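Local atomic coordinates of xylan esterase 1 (Thermoanaerobacterium sp. 'JW/SL YS485', PDB entry 3FCY), a protein that probably hydrolyses acetyl ester groups of xylan and of cephalosporin C, as a carbohydrate esterase of family CE7 with an alpha/beta hydrolase fold. Residues T184-L187 and A188-M192; T305-A308 and A309-N312; P323-H327 and E328-G332; Q339-L342 and E343-S346. All coordinates share one frame; numbering follows the deposited sequence.

Contact 1 of 4, residues T184-L187 and A188-M192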
ATOM      1  N   THR A 184     -12.480  31.641 -17.890  1.00 22.93           N
ATOM      2  CA  THR A 184     -11.087  32.059 -18.060  1.00 23.57           C
ATOM      3  C   THR A 184     -10.968  33.086 -19.188  1.00 23.50           C
ATOM      4  O   THR A 184     -10.252  34.074 -19.055  1.00 22.89           O
ATOM      5  CB  THR A 184     -10.123  30.859 -18.356  1.00 21.68           C
ATOM      6  OG1 THR A 184     -10.318  30.385 -19.695  1.00 22.14           O
ATOM      7  CG2 THR A 184     -10.367  29.718 -17.376  1.00 19.00           C
ATOM      8  N   ALA A 185     -11.683  32.853 -20.283  1.00 25.14           N
ATOM      9  CA  ALA A 185     -11.652  33.761 -21.430  1.00 28.03           C
ATOM     10  C   ALA A 185     -12.229  35.119 -21.049  1.00 28.17           C
ATOM     11  O   ALA A 185     -11.674  36.163 -21.395  1.00 28.93           O
ATOM     12  CB  ALA A 185     -12.443  33.167 -22.594  1.00 27.81           C
ATOM     13  N   GLN A 186     -13.346  35.092 -20.331  1.00 27.69           N
ATOM     14  CA  GLN A 186     -14.010  36.308 -19.892  1.00 26.51           C
ATOM     15  C   GLN A 186     -13.110  37.076 -18.936  1.00 25.41           C
ATOM     16  O   GLN A 186     -12.996  38.297 -19.026  1.00 24.57           O
ATOM     17  CB  GLN A 186     -15.336  35.965 -19.203  1.00 27.19           C
ATOM     18  CG  GLN A 186     -16.120  37.173 -18.693  1.00 27.66           C
ATOM     19  CD  GLN A 186     -17.490  36.791 -18.146  1.00 29.86           C
ATOM     20  OE1 GLN A 186     -17.769  35.615 -17.897  1.00 27.24           O
ATOM     21  NE2 GLN A 186     -18.347  37.787 -17.946  1.00 29.46           N
ATOM     22  N   LEU A 187     -12.466  36.354 -18.023  1.00 24.33           N
ATOM     23  CA  LEU A 187     -11.577  36.985 -17.059  1.00 23.65           C
ATOM     24  C   LEU A 187     -10.381  37.623 -17.761  1.00 22.56           C
ATOM     25  O   LEU A 187      -9.917  38.686 -17.354  1.00 23.84           O
ATOM     26  CB  LEU A 187     -11.089  35.963 -16.022  1.00 23.10           C
ATOM     27  CG  LEU A 187     -10.113  36.498 -14.966  1.00 25.05           C
ATOM     28  CD1 LEU A 187     -10.753  37.653 -14.207  1.00 26.35           C
ATOM     29  CD2 LEU A 187      -9.725  35.383 -14.001  1.00 23.84           C
ATOM     30  N   ALA A 188      -9.882  36.977 -18.811  1.00 21.51           N
ATOM     31  CA  ALA A 188      -8.742  37.515 -19.549  1.00 23.47           C
ATOM     32  C   ALA A 188      -9.120  38.866 -20.171  1.00 24.14           C
ATOM     33  O   ALA A 188      -8.315  39.799 -20.188  1.00 24.88           O
ATOM     34  CB  ALA A 188      -8.301  36.535 -20.642  1.00 21.31           C
ATOM     35  N   GLY A 189     -10.349  38.959 -20.671  1.00 24.41           N
ATOM     36  CA  GLY A 189     -10.821  40.195 -21.274  1.00 24.97           C
ATOM     37  C   GLY A 189     -11.000  41.276 -20.229  1.00 25.24           C
ATOM     38  O   GLY A 189     -10.705  42.449 -20.474  1.00 25.02           O
ATOM     39  N   ILE A 190     -11.486  40.883 -19.055  1.00 23.82           N
ATOM     40  CA  ILE A 190     -11.690  41.830 -17.969  1.00 23.77           C
ATOM     41  C   ILE A 190     -10.334  42.372 -17.529  1.00 24.88           C
ATOM     42  O   ILE A 190     -10.177  43.568 -17.295  1.00 24.70           O
ATOM     43  CB  ILE A 190     -12.393  41.150 -16.764  1.00 25.58           C
ATOM     44  CG1 ILE A 190     -13.856  40.854 -17.116  1.00 25.36           C
ATOM     45  CG2 ILE A 190     -12.302  42.033 -15.528  1.00 23.76           C
ATOM     46  CD1 ILE A 190     -14.614  40.089 -16.034  1.00 24.85           C
ATOM     47  N   VAL A 191      -9.353  41.482 -17.421  1.00 25.69           N
ATOM     48  CA  VAL A 191      -8.012  41.879 -17.014  1.00 26.31           C
ATOM     49  C   VAL A 191      -7.419  42.841 -18.037  1.00 26.70           C
ATOM     50  O   VAL A 191      -6.802  43.839 -17.674  1.00 24.16           O
ATOM     51  CB  VAL A 191      -7.092  40.648 -16.875  1.00 28.23           C
ATOM     52  CG1 VAL A 191      -5.641  41.088 -16.738  1.00 28.43           C
ATOM     53  CG2 VAL A 191      -7.517  39.823 -15.660  1.00 28.29           C
ATOM     54  N   MET A 192      -7.618  42.535 -19.317  1.00 26.57           N
ATOM     55  CA  MET A 192      -7.104  43.374 -20.394  1.00 28.34           C
ATOM     56  C   MET A 192      -7.757  44.764 -20.408  1.00 29.65           C
ATOM     57  O   MET A 192      -7.229  45.696 -21.020  1.00 29.31           O
ATOM     58  CB  MET A 192      -7.304  42.672 -21.748  1.00 26.28           C
ATOM     59  CG  MET A 192      -6.452  41.415 -21.922  1.00 26.55           C
ATOM     60  SD  MET A 192      -6.800  40.469 -23.437  1.00 27.37           S
ATOM     61  CE  MET A 192      -5.473  39.261 -23.416  1.00 28.22           C
TER
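T184 to A188, A185 to G189, Q186 to I190 and L187 to V191 are joined by four successive helical hydrogen bonds, each running from the later backbone N to the carbonyl O four residues earlier. The shortest of these run from A188 N to T184 O and from V191 N to L187 O, both 2.9 Å. The side chains one turn apart then meet in pairs. L187 and V191 lie on the same buried side of the helix. CD1 of L187 comes within 4.2 Å of CG2 of V191, and the two side chains cross obliquely. The chi1 of V191 (168°) sets CG2 beside its own backbone N. That methyl therefore sits close over the backbone of the previous turn, 3.1 Å from L187 O. Q186 and I190 pair in a similar way on another side. CD1 of I190 is 4.2 Å from CG of Q186, and CG1 of I190 is 3.3 Å from Q186 O. The extended Q186 chain carries its amide out from the helix backbone, where NE2 is hydrogen-bonded to T88 O. A188 has only a methyl, with CB 3.5 Å from T184 O. A188 and T184 both touch C217 of helix 209-220. L187 and V191 instead rest on V138 of strand 136-140 and I112 of strand 108-114. The arrangement is that of a sheet-packing alpha-helix in an alpha/beta hydrolase fold, with apolar residues four apart laid on the parallel strands.

Contact 2 of 4, residues T305-A308 and A309-N312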
ATOM      1  N   THR A 305      -0.443  12.476 -23.231  1.00 25.23           N
ATOM      2  CA  THR A 305      -1.562  13.416 -23.304  1.00 24.39           C
ATOM      3  C   THR A 305      -1.039  14.852 -23.262  1.00 23.73           C
ATOM      4  O   THR A 305      -1.651  15.763 -23.816  1.00 23.43           O
ATOM      5  CB  THR A 305      -2.564  13.213 -22.143  1.00 24.95           C
ATOM      6  OG1 THR A 305      -1.921  13.494 -20.894  1.00 25.09           O
ATOM      7  CG2 THR A 305      -3.081  11.786 -22.139  1.00 25.88           C
ATOM      8  N   VAL A 306       0.096  15.049 -22.598  1.00 23.91           N
ATOM      9  CA  VAL A 306       0.695  16.377 -22.507  1.00 24.15           C
ATOM     10  C   VAL A 306       1.306  16.745 -23.862  1.00 25.52           C
ATOM     11  O   VAL A 306       1.135  17.867 -24.338  1.00 25.88           O
ATOM     12  CB  VAL A 306       1.779  16.422 -21.403  1.00 24.24           C
ATOM     13  CG1 VAL A 306       2.511  17.766 -21.423  1.00 23.82           C
ATOM     14  CG2 VAL A 306       1.126  16.204 -20.040  1.00 23.02           C
ATOM     15  N   PHE A 307       2.006  15.801 -24.489  1.00 25.15           N
ATOM     16  CA  PHE A 307       2.604  16.078 -25.789  1.00 26.86           C
ATOM     17  C   PHE A 307       1.547  16.260 -26.865  1.00 27.31           C
ATOM     18  O   PHE A 307       1.769  16.976 -27.838  1.00 27.33           O
ATOM     19  CB  PHE A 307       3.586  14.978 -26.200  1.00 26.89           C
ATOM     20  CG  PHE A 307       5.000  15.250 -25.772  1.00 26.61           C
ATOM     21  CD1 PHE A 307       5.488  14.756 -24.570  1.00 27.24           C
ATOM     22  CD2 PHE A 307       5.830  16.048 -26.552  1.00 27.90           C
ATOM     23  CE1 PHE A 307       6.784  15.052 -24.149  1.00 28.13           C
ATOM     24  CE2 PHE A 307       7.128  16.352 -26.139  1.00 28.23           C
ATOM     25  CZ  PHE A 307       7.604  15.853 -24.935  1.00 26.27           C
ATOM     26  N   ALA A 308       0.394  15.624 -26.689  1.00 26.99           N
ATOM     27  CA  ALA A 308      -0.688  15.761 -27.656  1.00 26.64           C
ATOM     28  C   ALA A 308      -1.135  17.223 -27.699  1.00 26.56           C
ATOM     29  O   ALA A 308      -1.373  17.780 -28.770  1.00 27.60           O
ATOM     30  CB  ALA A 308      -1.860  14.863 -27.269  1.00 27.22           C
ATOM     31  N   ALA A 309      -1.249  17.845 -26.530  1.00 24.35           N
ATOM     32  CA  ALA A 309      -1.660  19.240 -26.466  1.00 24.10           C
ATOM     33  C   ALA A 309      -0.544  20.098 -27.046  1.00 25.23           C
ATOM     34  O   ALA A 309      -0.788  20.979 -27.861  1.00 24.85           O
ATOM     35  CB  ALA A 309      -1.935  19.649 -25.025  1.00 23.86           C
ATOM     36  N   TYR A 310       0.685  19.824 -26.619  1.00 25.40           N
ATOM     37  CA  TYR A 310       1.850  20.562 -27.096  1.00 26.76           C
ATOM     38  C   TYR A 310       1.986  20.499 -28.621  1.00 27.39           C
ATOM     39  O   TYR A 310       2.234  21.513 -29.274  1.00 26.95           O
ATOM     40  CB  TYR A 310       3.122  19.991 -26.460  1.00 26.52           C
ATOM     41  CG  TYR A 310       4.395  20.664 -26.923  1.00 27.12           C
ATOM     42  CD1 TYR A 310       4.737  21.939 -26.470  1.00 25.61           C
ATOM     43  CD2 TYR A 310       5.249  20.033 -27.828  1.00 26.35           C
ATOM     44  CE1 TYR A 310       5.901  22.571 -26.905  1.00 26.17           C
ATOM     45  CE2 TYR A 310       6.415  20.656 -28.271  1.00 27.89           C
ATOM     46  CZ  TYR A 310       6.735  21.922 -27.805  1.00 26.05           C
ATOM     47  OH  TYR A 310       7.891  22.532 -28.229  1.00 27.52           O
ATOM     48  N   ASN A 311       1.816  19.306 -29.184  1.00 27.57           N
ATOM     49  CA  ASN A 311       1.957  19.128 -30.625  1.00 30.14           C
ATOM     50  C   ASN A 311       0.825  19.688 -31.474  1.00 30.58           C
ATOM     51  O   ASN A 311       0.898  19.659 -32.701  1.00 31.81           O
ATOM     52  CB  ASN A 311       2.190  17.651 -30.958  1.00 28.90           C
ATOM     53  CG  ASN A 311       3.564  17.175 -30.525  1.00 31.15           C
ATOM     54  OD1 ASN A 311       4.546  17.915 -30.629  1.00 31.58           O
ATOM     55  ND2 ASN A 311       3.648  15.937 -30.048  1.00 30.29           N
ATOM     56  N   ASN A 312      -0.217  20.205 -30.832  1.00 29.75           N
ATOM     57  CA  ASN A 312      -1.329  20.792 -31.570  1.00 30.09           C
ATOM     58  C   ASN A 312      -1.230  22.314 -31.570  1.00 29.61           C
ATOM     59  O   ASN A 312      -2.040  23.004 -32.193  1.00 27.72           O
ATOM     60  CB  ASN A 312      -2.663  20.341 -30.976  1.00 31.73           C
ATOM     61  CG  ASN A 312      -3.112  19.001 -31.523  1.00 34.59           C
ATOM     62  OD1 ASN A 312      -3.396  18.874 -32.712  1.00 36.56           O
ATOM     63  ND2 ASN A 312      -3.171  17.994 -30.661  1.00 36.79           N
TER
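F307 and N311 meet in the tight part of this contact, at the last turn of helix 303-310. N311 N is 2.7 Å from F307 O in a hydrogen bond, and Y310 N bonds to V306 O at 3.0 Å with an almost straight N-H (169°). The A309 N to T305 O bond in the same buried turn is weak. The N311 side chain has CG beside its own backbone N (chi1 -71°). This lays CG and the amide back over the previous turn, with CG of N311 3.2 Å from F307 O. The amide ND2 lies at the edge of the F307 ring, near its plane, 4.1 Å from CD2 of F307. The ring and amide planes are 39° apart. ND2 is held by Y40 O, so the amide joins this helix end to the N-terminal part of the chain. V306 and F307 face V294 of strand 289-295. The looser side is that of Y310 and N312, both partly exposed. Between the F307 and Y310 rings there is a lone oblique approach, CD2 to CD2, at 4.2 Å. At the partly open end, N312 ND2 reaches back to A308 O at 2.6 Å. It comes from above the carbonyl plane, and it is also bonded to T41 O. With an alanine at N312, A308 O and T41 O would probably both lose their amide donor and the helix end would be less firmly held. The whole is the C-terminal end of the helix in a beta-alpha-beta unit, where the chain turns from helix 303-310 towards strand 317-322.

Contact 3 of 4, residues P323-H327 and E328-G332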
ATOM      1  N   PRO A 323      12.622  13.790 -16.903  1.00 24.23           N
ATOM      2  CA  PRO A 323      12.584  12.326 -16.838  1.00 24.34           C
ATOM      3  C   PRO A 323      12.222  11.702 -15.493  1.00 24.48           C
ATOM      4  O   PRO A 323      11.460  10.742 -15.441  1.00 24.79           O
ATOM      5  CB  PRO A 323      13.987  11.928 -17.294  1.00 25.06           C
ATOM      6  CG  PRO A 323      14.326  13.010 -18.285  1.00 24.64           C
ATOM      7  CD  PRO A 323      13.872  14.248 -17.537  1.00 24.51           C
ATOM      8  N   ASP A 324      12.750  12.257 -14.409  1.00 24.10           N
ATOM      9  CA  ASP A 324      12.512  11.686 -13.086  1.00 25.85           C
ATOM     10  C   ASP A 324      11.400  12.315 -12.267  1.00 26.39           C
ATOM     11  O   ASP A 324      11.268  12.024 -11.077  1.00 28.82           O
ATOM     12  CB  ASP A 324      13.818  11.725 -12.294  1.00 25.33           C
ATOM     13  CG  ASP A 324      15.002  11.306 -13.134  1.00 26.24           C
ATOM     14  OD1 ASP A 324      15.050  10.131 -13.557  1.00 27.12           O
ATOM     15  OD2 ASP A 324      15.876  12.157 -13.389  1.00 27.17           O
ATOM     16  N   TYR A 325      10.598  13.170 -12.888  1.00 25.08           N
ATOM     17  CA  TYR A 325       9.510  13.808 -12.161  1.00 25.55           C
ATOM     18  C   TYR A 325       8.145  13.288 -12.572  1.00 24.49           C
ATOM     19  O   TYR A 325       7.949  12.852 -13.709  1.00 21.54           O
ATOM     20  CB  TYR A 325       9.549  15.330 -12.347  1.00 25.72           C
ATOM     21  CG  TYR A 325      10.622  16.022 -11.534  1.00 25.93           C
ATOM     22  CD1 TYR A 325      11.962  15.977 -11.923  1.00 26.25           C
ATOM     23  CD2 TYR A 325      10.295  16.711 -10.365  1.00 25.33           C
ATOM     24  CE1 TYR A 325      12.952  16.606 -11.163  1.00 25.90           C
ATOM     25  CE2 TYR A 325      11.273  17.339  -9.602  1.00 26.06           C
ATOM     26  CZ  TYR A 325      12.596  17.284 -10.004  1.00 25.30           C
ATOM     27  OH  TYR A 325      13.555  17.917  -9.251  1.00 26.67           O
ATOM     28  N   GLY A 326       7.213  13.330 -11.623  1.00 25.01           N
ATOM     29  CA  GLY A 326       5.850  12.898 -11.875  1.00 25.56           C
ATOM     30  C   GLY A 326       4.939  14.118 -11.899  1.00 26.24           C
ATOM     31  O   GLY A 326       5.326  15.172 -12.408  1.00 23.05           O
ATOM     32  N   HIS A 327       3.739  13.980 -11.338  1.00 26.03           N
ATOM     33  CA  HIS A 327       2.765  15.069 -11.294  1.00 25.72           C
ATOM     34  C   HIS A 327       3.152  15.967 -10.124  1.00 26.20           C
ATOM     35  O   HIS A 327       2.550  15.905  -9.054  1.00 26.50           O
ATOM     36  CB  HIS A 327       1.371  14.495 -11.066  1.00 25.13           C
ATOM     37  CG  HIS A 327       0.269  15.391 -11.528  1.00 26.81           C
ATOM     38  ND1 HIS A 327       0.039  15.657 -12.860  1.00 26.43           N
ATOM     39  CD2 HIS A 327      -0.678  16.071 -10.839  1.00 26.20           C
ATOM     40  CE1 HIS A 327      -1.004  16.460 -12.972  1.00 28.68           C
ATOM     41  NE2 HIS A 327      -1.457  16.727 -11.760  1.00 27.42           N
ATOM     42  N   GLU A 328       4.141  16.826 -10.340  1.00 25.24           N
ATOM     43  CA  GLU A 328       4.646  17.664  -9.265  1.00 25.38           C
ATOM     44  C   GLU A 328       5.487  18.808  -9.819  1.00 25.00           C
ATOM     45  O   GLU A 328       5.913  18.771 -10.968  1.00 25.55           O
ATOM     46  CB  GLU A 328       5.549  16.806  -8.385  1.00 26.97           C
ATOM     47  CG  GLU A 328       6.762  16.307  -9.183  1.00 24.48           C
ATOM     48  CD  GLU A 328       7.640  15.327  -8.434  1.00 25.57           C
ATOM     49  OE1 GLU A 328       8.051  15.632  -7.295  1.00 27.90           O
ATOM     50  OE2 GLU A 328       7.932  14.254  -9.001  1.00 24.58           O
ATOM     51  N   PRO A 329       5.748  19.834  -8.993  1.00 24.50           N
ATOM     52  CA  PRO A 329       6.560  20.969  -9.436  1.00 25.36           C
ATOM     53  C   PRO A 329       7.952  20.442  -9.797  1.00 25.05           C
ATOM     54  O   PRO A 329       8.512  19.616  -9.078  1.00 24.66           O
ATOM     55  CB  PRO A 329       6.594  21.870  -8.204  1.00 25.37           C
ATOM     56  CG  PRO A 329       5.288  21.581  -7.539  1.00 27.11           C
ATOM     57  CD  PRO A 329       5.188  20.080  -7.653  1.00 24.97           C
ATOM     58  N   MET A 330       8.507  20.910 -10.907  1.00 25.84           N
ATOM     59  CA  MET A 330       9.826  20.456 -11.333  1.00 27.21           C
ATOM     60  C   MET A 330      10.899  21.496 -11.027  1.00 28.67           C
ATOM     61  O   MET A 330      10.817  22.640 -11.479  1.00 26.71           O
ATOM     62  CB  MET A 330       9.788  20.112 -12.821  1.00 28.41           C
ATOM     63  CG  MET A 330       8.996  18.826 -13.101  1.00 29.02           C
ATOM     64  SD  MET A 330       7.930  18.909 -14.553  1.00 31.99           S
ATOM     65  CE  MET A 330       6.539  17.876 -14.023  1.00 29.16           C
ATOM     66  N   ARG A 331      11.903  21.088 -10.253  1.00 27.93           N
ATOM     67  CA  ARG A 331      12.972  21.994  -9.850  1.00 28.97           C
ATOM     68  C   ARG A 331      13.566  22.796 -10.995  1.00 27.14           C
ATOM     69  O   ARG A 331      13.967  22.249 -12.025  1.00 25.43           O
ATOM     70  CB  ARG A 331      14.082  21.231  -9.111  1.00 31.26           C
ATOM     71  CG  ARG A 331      13.692  20.765  -7.706  1.00 34.84           C
ATOM     72  CD  ARG A 331      14.867  20.083  -7.006  1.00 36.71           C
ATOM     73  NE  ARG A 331      14.475  19.398  -5.773  1.00 40.80           N
ATOM     74  CZ  ARG A 331      14.154  20.007  -4.637  1.00 41.92           C
ATOM     75  NH1 ARG A 331      14.171  21.332  -4.558  1.00 43.40           N
ATOM     76  NH2 ARG A 331      13.823  19.289  -3.570  1.00 41.69           N
ATOM     77  N   GLY A 332      13.605  24.111 -10.799  1.00 26.02           N
ATOM     78  CA  GLY A 332      14.146  24.997 -11.807  1.00 24.16           C
ATOM     79  C   GLY A 332      13.125  25.550 -12.784  1.00 24.42           C
ATOM     80  O   GLY A 332      13.301  26.661 -13.289  1.00 23.16           O
TER
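This is a local contact in the loop between strand 317-322 and helix 333-342, where Y325 and G326 meet E328, M330 and R331. H327 lies at the centre of an inverse gamma turn, closed by the weak bond from E328 N to G326 O (2.9 Å). OE2 of E328 accepts G326 N at 2.9 Å in a straight bond, through its anti lone pair. CG of E328 lies between its backbone N and carbonyl carbon (chi1 63°), and the chain beyond it passes the edge of the Y325 ring. CB of M330 lies over one face of that ring, toward its rim, and CA makes an off-centre CH-pi contact. CG of M330 is 3.6 Å from CG of Y325, and its CE 3.4 Å from G326 O. R331 crosses the phenol end at about a right angle, its CG 3.2 Å from OH of Y325. R258 of the second subunit salt-bridges E328 OE1 and accepts Y325 OH on its carbonyl. A glutamine in place of E328 would probably leave this arginine without its charge partner. H327 ND1 bonds to D298 and NE2 to S208. The turn presents the histidine of the predicted Ser-His-Asp triad of an alpha/beta hydrolase.

Contact 4 of 4, residues Q339-L342 and E343-S346. With CA (calcium ion), chain D.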
ATOM      1  N   GLN A 339      11.208  33.894 -16.019  1.00 22.40           N
ATOM      2  CA  GLN A 339      12.021  34.563 -17.028  1.00 22.60           C
ATOM      3  C   GLN A 339      11.207  34.637 -18.317  1.00 22.92           C
ATOM      4  O   GLN A 339      11.274  35.623 -19.047  1.00 22.90           O
ATOM      5  CB  GLN A 339      13.321  33.796 -17.266  1.00 23.34           C
ATOM      6  CG  GLN A 339      14.332  33.885 -16.123  1.00 24.81           C
ATOM      7  CD  GLN A 339      14.795  35.313 -15.857  1.00 27.91           C
ATOM      8  OE1 GLN A 339      14.995  36.094 -16.787  1.00 26.69           O
ATOM      9  NE2 GLN A 339      14.980  35.653 -14.582  1.00 27.51           N
ATOM     10  N   PHE A 340      10.424  33.593 -18.581  1.00 22.80           N
ATOM     11  CA  PHE A 340       9.577  33.532 -19.774  1.00 23.17           C
ATOM     12  C   PHE A 340       8.504  34.619 -19.690  1.00 24.15           C
ATOM     13  O   PHE A 340       8.223  35.309 -20.675  1.00 22.24           O
ATOM     14  CB  PHE A 340       8.910  32.157 -19.866  1.00 22.86           C
ATOM     15  CG  PHE A 340       8.062  31.957 -21.099  1.00 24.67           C
ATOM     16  CD1 PHE A 340       8.647  31.871 -22.363  1.00 23.37           C
ATOM     17  CD2 PHE A 340       6.682  31.797 -20.988  1.00 22.61           C
ATOM     18  CE1 PHE A 340       7.869  31.620 -23.500  1.00 22.84           C
ATOM     19  CE2 PHE A 340       5.897  31.545 -22.116  1.00 24.53           C
ATOM     20  CZ  PHE A 340       6.497  31.455 -23.376  1.00 24.25           C
ATOM     21  N   MET A 341       7.908  34.768 -18.510  1.00 23.48           N
ATOM     22  CA  MET A 341       6.865  35.771 -18.313  1.00 24.53           C
ATOM     23  C   MET A 341       7.435  37.183 -18.353  1.00 23.94           C
ATOM     24  O   MET A 341       6.784  38.102 -18.852  1.00 23.71           O
ATOM     25  CB  MET A 341       6.134  35.545 -16.983  1.00 25.29           C
ATOM     26  CG  MET A 341       5.098  34.419 -17.030  1.00 24.88           C
ATOM     27  SD  MET A 341       3.782  34.740 -18.242  1.00 28.18           S
ATOM     28  CE  MET A 341       2.834  33.226 -18.148  1.00 27.17           C
ATOM     29  N   LEU A 342       8.645  37.354 -17.828  1.00 22.53           N
ATOM     30  CA  LEU A 342       9.288  38.661 -17.827  1.00 23.97           C
ATOM     31  C   LEU A 342       9.478  39.164 -19.255  1.00 23.49           C
ATOM     32  O   LEU A 342       9.695  40.355 -19.475  1.00 24.15           O
ATOM     33  CB  LEU A 342      10.629  38.602 -17.081  1.00 23.29           C
ATOM     34  CG  LEU A 342      10.475  38.543 -15.554  1.00 24.94           C
ATOM     35  CD1 LEU A 342      11.829  38.344 -14.876  1.00 20.66           C
ATOM     36  CD2 LEU A 342       9.817  39.837 -15.074  1.00 26.62           C
ATOM     37  N   GLU A 343       9.388  38.251 -20.221  1.00 24.18           N
ATOM     38  CA  GLU A 343       9.502  38.608 -21.634  1.00 25.74           C
ATOM     39  C   GLU A 343       8.321  39.495 -22.054  1.00 26.84           C
ATOM     40  O   GLU A 343       8.266  39.961 -23.184  1.00 25.30           O
ATOM     41  CB  GLU A 343       9.504  37.348 -22.516  1.00 26.14           C
ATOM     42  CG  GLU A 343      10.829  36.586 -22.576  1.00 28.74           C
ATOM     43  CD  GLU A 343      10.723  35.286 -23.377  1.00 30.05           C
ATOM     44  OE1 GLU A 343       9.935  35.226 -24.348  1.00 29.61           O
ATOM     45  OE2 GLU A 343      11.442  34.324 -23.042  1.00 31.59           O
ATOM     46  N   LEU A 344       7.356  39.707 -21.163  1.00 26.44           N
ATOM     47  CA  LEU A 344       6.208  40.546 -21.508  1.00 25.21           C
ATOM     48  C   LEU A 344       6.582  42.033 -21.552  1.00 25.18           C
ATOM     49  O   LEU A 344       5.938  42.822 -22.241  1.00 26.09           O
ATOM     50  CB  LEU A 344       5.058  40.313 -20.518  1.00 23.71           C
ATOM     51  CG  LEU A 344       4.369  38.953 -20.688  1.00 23.42           C
ATOM     52  CD1 LEU A 344       3.404  38.692 -19.533  1.00 22.32           C
ATOM     53  CD2 LEU A 344       3.638  38.926 -22.029  1.00 20.58           C
ATOM     54  N   TYR A 345       7.618  42.408 -20.810  1.00 24.63           N
ATOM     55  CA  TYR A 345       8.089  43.794 -20.778  1.00 24.35           C
ATOM     56  C   TYR A 345       8.873  44.063 -22.048  1.00 25.19           C
ATOM     57  O   TYR A 345       9.269  43.137 -22.709  1.00 23.12           O
ATOM     58  CB  TYR A 345       9.029  44.010 -19.601  1.00 22.40           C
ATOM     59  CG  TYR A 345       8.336  44.287 -18.301  1.00 23.28           C
ATOM     60  CD1 TYR A 345       8.386  43.370 -17.252  1.00 22.70           C
ATOM     61  CD2 TYR A 345       7.664  45.494 -18.098  1.00 22.25           C
ATOM     62  CE1 TYR A 345       7.788  43.650 -16.028  1.00 24.16           C
ATOM     63  CE2 TYR A 345       7.066  45.786 -16.879  1.00 22.54           C
ATOM     64  CZ  TYR A 345       7.134  44.860 -15.849  1.00 23.70           C
ATOM     65  OH  TYR A 345       6.558  45.150 -14.639  1.00 27.42           O
ATOM     66  N   SER A 346       9.106  45.318 -22.400  1.00 26.09           N
ATOM     67  CA  SER A 346       9.893  45.570 -23.603  1.00 28.49           C
ATOM     68  C   SER A 346      11.364  45.732 -23.225  1.00 30.62           C
ATOM     69  O   SER A 346      11.678  45.561 -22.026  1.00 30.67           O
ATOM     70  CB  SER A 346       9.386  46.813 -24.336  1.00 26.62           C
ATOM     71  OG  SER A 346       8.214  46.503 -25.068  1.00 25.99           O
ATOM     72  OXT SER A 346      12.186  46.009 -24.124  1.00 33.05           O
TER
HETATM   73 CA    CA D 321      10.381  41.279 -24.007  0.50 27.59          CA
HETATM   74  O   HOH W   1      12.322  41.217 -22.073  1.00 32.04           O
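The F340 ring and the E343 carboxylate meet obliquely, with their planes 72° apart. OE2 of E343 is 3.8 Å from CD1 of F340. K226 serves both groups, by a cation-pi interaction with the ring and a salt bridge to OE1. The Y345 ring has L342 O at its edge, near the ring plane, 4.0 Å from CD1. Its OH is bonded to A133 O. M341 and L344 lie side by side and point the same way, with SD 4.2 Å from CD1 of L344. The chi1 of L344 (-72°) sets CG beside its own backbone N, which leaves it 3.2 Å from M341 O. Three successive backbone bonds reach back three residues: E343 N to F340 O, L344 N to M341 O and Y345 N to L342 O. Each donor stands above the carbonyl plane of its acceptor. The last closes a type I beta turn from L342 to Y345. The carbonyls of E343 and Y345 then turn towards one ion, with calcium 2.6 Å from E343 O and 2.5 Å from Y345 O. A water is also bound. This is a helix C-terminal end running into a beta turn, which forms a calcium site from backbone carbonyls near the chain terminus.

The four contacts follow one another along the chain without nesting or crossing, and each is local. Contact 1 comes first, on helix 176-192, against the central strands and helix 209-220. Contact 2 ends helix 303-310, on the opposite side of the chain's centre. Strand 317-322 leads on from there to contact 3, which turns the chain back in the loop before helix 333-342. The nearest atoms of contacts 2 and 3 are about 7 Å apart. Contact 4 closes the turn after helix 333-342, at the C terminus. Contacts 3 and 4 therefore bracket this last helix, and both touch the third subunit; contact 3 also meets the second.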